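Local structure of transcriptional regulator, LYSR family (Neisseria meningitidis, 4AB5) at residues A58-V63 with L184-R189; D48-L53 with E67-I72. The protein probably controls genes of methionine biosynthesis as a LysR-family, MetR-like DNA-binding transcription factor, of which this chain is the regulatory (effector-binding) domain. All blocks are in the same frame, centred on the assembly; numbering follows the deposited sequence.

Interaction 1: residues A58-V63 with L184-R189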
loop_
_atom_site.group_PDB
_atom_site.type_symbol
_atom_site.label_atom_id
_atom_site.label_comp_id
_atom_site.label_asym_id
_atom_site.label_seq_id
_atom_site.Cartn_x
_atom_site.Cartn_y
_atom_site.Cartn_z
ATOM N N ALA B 58 -16.436 -13.883 -8.275
ATOM C CA ALA B 58 -16.293 -13.415 -6.889
ATOM C C ALA B 58 -17.556 -13.770 -6.094
ATOM O O ALA B 58 -18.631 -13.894 -6.681
ATOM C CB ALA B 58 -16.052 -11.909 -6.854
ATOM N N ASP B 59 -17.423 -13.917 -4.760
ATOM C CA ASP B 59 -18.521 -14.295 -3.853
ATOM C C ASP B 59 -19.031 -13.139 -2.976
ATOM O O ASP B 59 -20.194 -13.152 -2.565
ATOM C CB ASP B 59 -18.128 -15.512 -3.004
ATOM C CG ASP B 59 -17.513 -16.635 -3.814
ATOM O OD1 ASP B 59 -18.273 -17.385 -4.461
ATOM O OD2 ASP B 59 -16.267 -16.743 -3.827
ATOM N N LEU B 60 -18.183 -12.130 -2.733
ATOM C CA LEU B 60 -18.542 -10.939 -1.961
ATOM C C LEU B 60 -17.780 -9.734 -2.510
ATOM O O LEU B 60 -16.588 -9.850 -2.816
ATOM C CB LEU B 60 -18.260 -11.148 -0.469
ATOM C CG LEU B 60 -18.835 -10.142 0.526
ATOM C CD1 LEU B 60 -19.261 -10.846 1.794
ATOM C CD2 LEU B 60 -17.803 -9.070 0.883
ATOM N N ALA B 61 -18.475 -8.581 -2.641
ATOM C CA ALA B 61 -17.881 -7.347 -3.139
ATOM C C ALA B 61 -18.051 -6.171 -2.174
ATOM O O ALA B 61 -19.138 -5.977 -1.631
ATOM C CB ALA B 61 -18.460 -6.995 -4.500
ATOM N N ILE B 62 -16.967 -5.391 -1.967
ATOM C CA ILE B 62 -16.980 -4.180 -1.144
ATOM C C ILE B 62 -17.311 -3.044 -2.116
ATOM O O ILE B 62 -16.576 -2.825 -3.088
ATOM C CB ILE B 62 -15.635 -3.961 -0.381
ATOM C CG1 ILE B 62 -15.243 -5.183 0.508
ATOM C CG2 ILE B 62 -15.608 -2.634 0.400
ATOM C CD1 ILE B 62 -16.288 -5.690 1.629
ATOM N N VAL B 63 -18.464 -2.377 -1.895
ATOM C CA VAL B 63 -18.966 -1.321 -2.776
ATOM C C VAL B 63 -19.335 -0.016 -2.038
ATOM O O VAL B 63 -19.708 -0.056 -0.864
ATOM C CB VAL B 63 -20.119 -1.842 -3.687
ATOM C CG1 VAL B 63 -19.612 -2.876 -4.703
ATOM C CG2 VAL B 63 -21.289 -2.397 -2.864
ATOM N N LEU B 184 -20.327 2.490 2.864
ATOM C CA LEU B 184 -19.782 1.190 2.483
ATOM C C LEU B 184 -20.728 0.033 2.649
ATOM O O LEU B 184 -21.412 -0.067 3.666
ATOM C CB LEU B 184 -18.412 0.917 3.114
ATOM C CG LEU B 184 -17.234 1.337 2.231
ATOM C CD1 LEU B 184 -16.980 2.823 2.311
ATOM C CD2 LEU B 184 -16.016 0.612 2.604
ATOM N N TYR B 185 -20.783 -0.829 1.614
ATOM C CA TYR B 185 -21.663 -1.992 1.562
ATOM C C TYR B 185 -20.907 -3.238 1.143
ATOM O O TYR B 185 -19.901 -3.149 0.429
ATOM C CB TYR B 185 -22.816 -1.777 0.556
ATOM C CG TYR B 185 -23.670 -0.558 0.814
ATOM C CD1 TYR B 185 -24.810 -0.636 1.607
ATOM C CD2 TYR B 185 -23.379 0.665 0.207
ATOM C CE1 TYR B 185 -25.612 0.484 1.837
ATOM C CE2 TYR B 185 -24.175 1.791 0.426
ATOM C CZ TYR B 185 -25.291 1.696 1.244
ATOM O OH TYR B 185 -26.081 2.796 1.477
ATOM N N ALA B 186 -21.431 -4.402 1.553
ATOM C CA ALA B 186 -20.941 -5.701 1.141
ATOM C C ALA B 186 -22.027 -6.253 0.220
ATOM O O ALA B 186 -23.191 -6.353 0.619
ATOM C CB ALA B 186 -20.766 -6.608 2.343
ATOM N N ALA B 187 -21.670 -6.525 -1.035
ATOM C CA ALA B 187 -22.586 -7.067 -2.026
ATOM C C ALA B 187 -22.340 -8.572 -2.206
ATOM O O ALA B 187 -21.193 -9.011 -2.263
ATOM C CB ALA B 187 -22.396 -6.343 -3.353
ATOM N N ILE B 188 -23.419 -9.357 -2.257
ATOM C CA ILE B 188 -23.409 -10.798 -2.514
ATOM C C ILE B 188 -24.546 -11.117 -3.513
ATOM O O ILE B 188 -25.408 -10.258 -3.768
ATOM C CB ILE B 188 -23.520 -11.670 -1.222
ATOM C CG1 ILE B 188 -24.832 -11.420 -0.433
ATOM C CG2 ILE B 188 -22.275 -11.577 -0.340
ATOM C CD1 ILE B 188 -25.201 -12.502 0.585
ATOM N N ARG B 189 -24.566 -12.357 -4.051
ATOM C CA ARG B 189 -25.638 -12.807 -4.936
ATOM C C ARG B 189 -26.838 -13.061 -4.033
ATOM O O ARG B 189 -26.656 -13.392 -2.864
ATOM C CB ARG B 189 -25.265 -14.127 -5.617
ATOM C CG ARG B 189 -24.172 -14.042 -6.658
ATOM C CD ARG B 189 -23.819 -15.454 -7.075
ATOM N NE ARG B 189 -22.445 -15.570 -7.563
ATOM C CZ ARG B 189 -21.392 -15.837 -6.797
ATOM N NH1 ARG B 189 -21.538 -16.009 -5.489
ATOM N NH2 ARG B 189 -20.186 -15.936 -7.334
#
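In the central sheet of one lobe of the LysR regulatory domain, a fold of the periplasmic-binding-protein class, Ala61 and Val63 pair antiparallel with Ala187 and Tyr185. Strand 60-63 also runs parallel to strand 8-13 on its other edge. Two hydrogen-bonded pairs flank the non-hydrogen-bonded pair Ile62 and Ala186. Ala61 N gives to Ala187 O at 2.8 Å, and Ala187 N returns to Ala61 O almost straight, at 175°. Val63 and Tyr185 exchange the same two bonds, Val63 N to Tyr185 O and Tyr185 N to Val63 O. On one face, Val63 CG2 touches Tyr185 CB, 3.8 Å away, and Ala187 CB; Phe74 covers this side. The other face carries Leu60, Ile62 and Ala186 under helix 196-212. Leu60 CG lies anti to the backbone N (chi1 -167°), which lets CD1 reach Ile188 CG2 at 3.8 Å and CD2 reach Ala186 CB. At the far end, Arg189 sends its guanidinium back toward Asp59. Their salt bridge is long and secondary: the stronger partner of Asp59 is Arg11, and that of Arg189 is Asp192. Asp59 OD1 lies at the guanidinium edge, 3.7 Å from Arg189 NH1, with the two planes turned 61° apart.

Interaction 2: residues D48-L53 with E67-I72; sequences DPVGLL and EKQNGI
Ile72 meets Val50 and Leu53 in the tight part of this contact. The contact joins the short helix 50-54 to the loop that leads into strand 72-86. The CD1 methyl of Ile72 touches both helix residues, 3.7 Å from Val50 CG1 and 3.8 Å from Leu53 CB. Leu53 approaches at about a right angle, and its CD1 lies 3.8 Å from Ile72 CG1. All three side chains are buried. No hydrogen bond crosses between the segments, so apolar contact does the holding here. A type II turn from Gln69 to Ile72, with Gly71 at positive phi, brings Ile72 back toward the helix. Its closing bond, from Ile72 N to Gln69 O, is weak.

Toward solvent the contact is looser and polar. Gln69 is extended beyond CG and comes from the opposite direction to Val50. Its amide NE2 ends 3.5 Å from Val50 CG1. With chi1 at 171°, Val50 holds CG1 away from its backbone N and on the side of the loop, where it meets both Gln69 NE2 and Ile72 CD1. Further out, Asp48 and Glu67 approach from opposite directions, with their carboxylate planes 25° apart, and Asp48 OD2 is 3.7 Å from Glu67 OE2. If both are charged, the pair probably works against the contact, though solvent may screen it. Asp48 precedes the turn that leads into the helix, and its OD1 accepts from Val50 N at 3.3 Å, a capping bond that meets the carboxylate from above its plane.

The helix lies against strand 60-63, where Val50 touches Val63 and Leu53 touches Ala61. Pro49 and Leu52 reach on to Ala13 of strand 8-13, while Leu54 extends the helix contact to Gln69 and Ile72.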
loop_
_atom_site.group_PDB
_atom_site.type_symbol
_atom_site.label_atom_id
_atom_site.label_comp_id
_atom_site.label_asym_id
_atom_site.label_seq_id
_atom_site.Cartn_x
_atom_site.Cartn_y
_atom_site.Cartn_z
ATOM N N ASP B 48 -16.365 -1.816 -11.651
ATOM C CA ASP B 48 -17.420 -2.259 -10.728
ATOM C C ASP B 48 -17.271 -3.733 -10.316
ATOM O O ASP B 48 -17.374 -4.613 -11.181
ATOM C CB ASP B 48 -18.816 -2.010 -11.354
ATOM C CG ASP B 48 -20.023 -2.086 -10.425
ATOM O OD1 ASP B 48 -19.839 -2.377 -9.218
ATOM O OD2 ASP B 48 -21.153 -1.827 -10.900
ATOM N N PRO B 49 -17.039 -4.026 -9.006
ATOM C CA PRO B 49 -16.929 -5.435 -8.593
ATOM C C PRO B 49 -18.241 -6.229 -8.558
ATOM O O PRO B 49 -18.195 -7.442 -8.368
ATOM C CB PRO B 49 -16.241 -5.356 -7.228
ATOM C CG PRO B 49 -16.581 -4.023 -6.685
ATOM C CD PRO B 49 -16.872 -3.108 -7.852
ATOM N N VAL B 50 -19.398 -5.563 -8.749
ATOM C CA VAL B 50 -20.724 -6.195 -8.760
ATOM C C VAL B 50 -20.843 -7.175 -9.957
ATOM O O VAL B 50 -21.453 -8.244 -9.829
ATOM C CB VAL B 50 -21.874 -5.144 -8.698
ATOM C CG1 VAL B 50 -23.249 -5.777 -8.935
ATOM C CG2 VAL B 50 -21.862 -4.400 -7.366
ATOM N N GLY B 51 -20.221 -6.807 -11.079
ATOM C CA GLY B 51 -20.200 -7.612 -12.293
ATOM C C GLY B 51 -19.584 -8.976 -12.074
ATOM O O GLY B 51 -20.114 -9.978 -12.553
ATOM N N LEU B 52 -18.482 -9.020 -11.303
ATOM C CA LEU B 52 -17.754 -10.246 -10.960
ATOM C C LEU B 52 -18.637 -11.248 -10.211
ATOM O O LEU B 52 -18.476 -12.451 -10.411
ATOM C CB LEU B 52 -16.508 -9.940 -10.134
ATOM C CG LEU B 52 -15.273 -9.331 -10.815
ATOM C CD1 LEU B 52 -14.356 -8.808 -9.780
ATOM C CD2 LEU B 52 -14.506 -10.307 -11.722
ATOM N N LEU B 53 -19.579 -10.751 -9.372
ATOM C CA LEU B 53 -20.543 -11.574 -8.615
ATOM C C LEU B 53 -21.498 -12.271 -9.575
ATOM O O LEU B 53 -21.693 -13.483 -9.474
ATOM C CB LEU B 53 -21.360 -10.735 -7.604
ATOM C CG LEU B 53 -20.614 -10.005 -6.498
ATOM C CD1 LEU B 53 -21.529 -9.042 -5.787
ATOM C CD2 LEU B 53 -20.047 -10.972 -5.502
ATOM N N GLU B 67 -26.781 0.258 -5.343
ATOM C CA GLU B 67 -27.558 0.375 -6.582
ATOM C C GLU B 67 -28.399 -0.888 -6.772
ATOM O O GLU B 67 -27.845 -1.957 -7.046
ATOM C CB GLU B 67 -26.615 0.628 -7.791
ATOM C CG GLU B 67 -25.305 -0.171 -7.764
ATOM C CD GLU B 67 -24.114 0.332 -8.566
ATOM O OE1 GLU B 67 -24.305 1.109 -9.531
ATOM O OE2 GLU B 67 -22.977 -0.071 -8.227
ATOM N N LYS B 68 -29.729 -0.776 -6.546
ATOM C CA LYS B 68 -30.655 -1.901 -6.653
ATOM C C LYS B 68 -30.456 -2.635 -7.981
ATOM O O LYS B 68 -30.715 -2.091 -9.052
ATOM C CB LYS B 68 -32.112 -1.460 -6.421
ATOM C CG LYS B 68 -33.133 -2.595 -6.503
ATOM C CD LYS B 68 -34.516 -2.153 -6.044
ATOM C CE LYS B 68 -35.488 -3.306 -6.086
ATOM N NZ LYS B 68 -36.766 -2.987 -5.395
ATOM N N GLN B 69 -29.885 -3.835 -7.885
ATOM C CA GLN B 69 -29.575 -4.689 -9.016
ATOM C C GLN B 69 -30.069 -6.112 -8.760
ATOM O O GLN B 69 -29.823 -6.687 -7.690
ATOM C CB GLN B 69 -28.067 -4.669 -9.293
ATOM C CG GLN B 69 -27.644 -5.537 -10.472
ATOM C CD GLN B 69 -26.429 -5.056 -11.220
ATOM O OE1 GLN B 69 -26.075 -5.619 -12.251
ATOM N NE2 GLN B 69 -25.750 -4.019 -10.733
ATOM N N ASN B 70 -30.746 -6.672 -9.771
ATOM C CA ASN B 70 -31.306 -8.020 -9.776
ATOM C C ASN B 70 -30.207 -9.088 -9.679
ATOM O O ASN B 70 -29.176 -8.986 -10.348
ATOM C CB ASN B 70 -32.155 -8.219 -11.019
ATOM C CG ASN B 70 -33.001 -9.449 -10.963
ATOM O OD1 ASN B 70 -32.832 -10.372 -11.759
ATOM N ND2 ASN B 70 -33.916 -9.495 -10.009
ATOM N N GLY B 71 -30.440 -10.082 -8.823
ATOM C CA GLY B 71 -29.497 -11.163 -8.576
ATOM C C GLY B 71 -28.393 -10.770 -7.616
ATOM O O GLY B 71 -27.424 -11.509 -7.454
ATOM N N ILE B 72 -28.545 -9.610 -6.964
ATOM C CA ILE B 72 -27.587 -9.070 -6.012
ATOM C C ILE B 72 -28.262 -8.461 -4.775
ATOM O O ILE B 72 -29.235 -7.713 -4.902
ATOM C CB ILE B 72 -26.501 -8.175 -6.708
ATOM C CG1 ILE B 72 -25.180 -8.934 -6.809
ATOM C CG2 ILE B 72 -26.265 -6.848 -6.016
ATOM C CD1 ILE B 72 -24.719 -9.122 -8.122
#

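Interactions 1 and 2 lie side by side in one lobe, with centres about 8 Å apart. Helix 50-54 directly precedes strand 60-63 in the chain, and the four segments alternate along the sequence. The two contacts also touch. Arg189 NE comes 2.9 Å from Leu53 O in a weak hydrogen bond, so the arginine at the end of interaction 1 also reaches the helix of interaction 2. Leu53 CD2 lies 3.5 Å from Ala58 O, and Ile72 CG1 is 3.3 Å from Ile188 O. Interaction 1 thus forms part of the sheet, and interaction 2 packs a helix and a loop beside it.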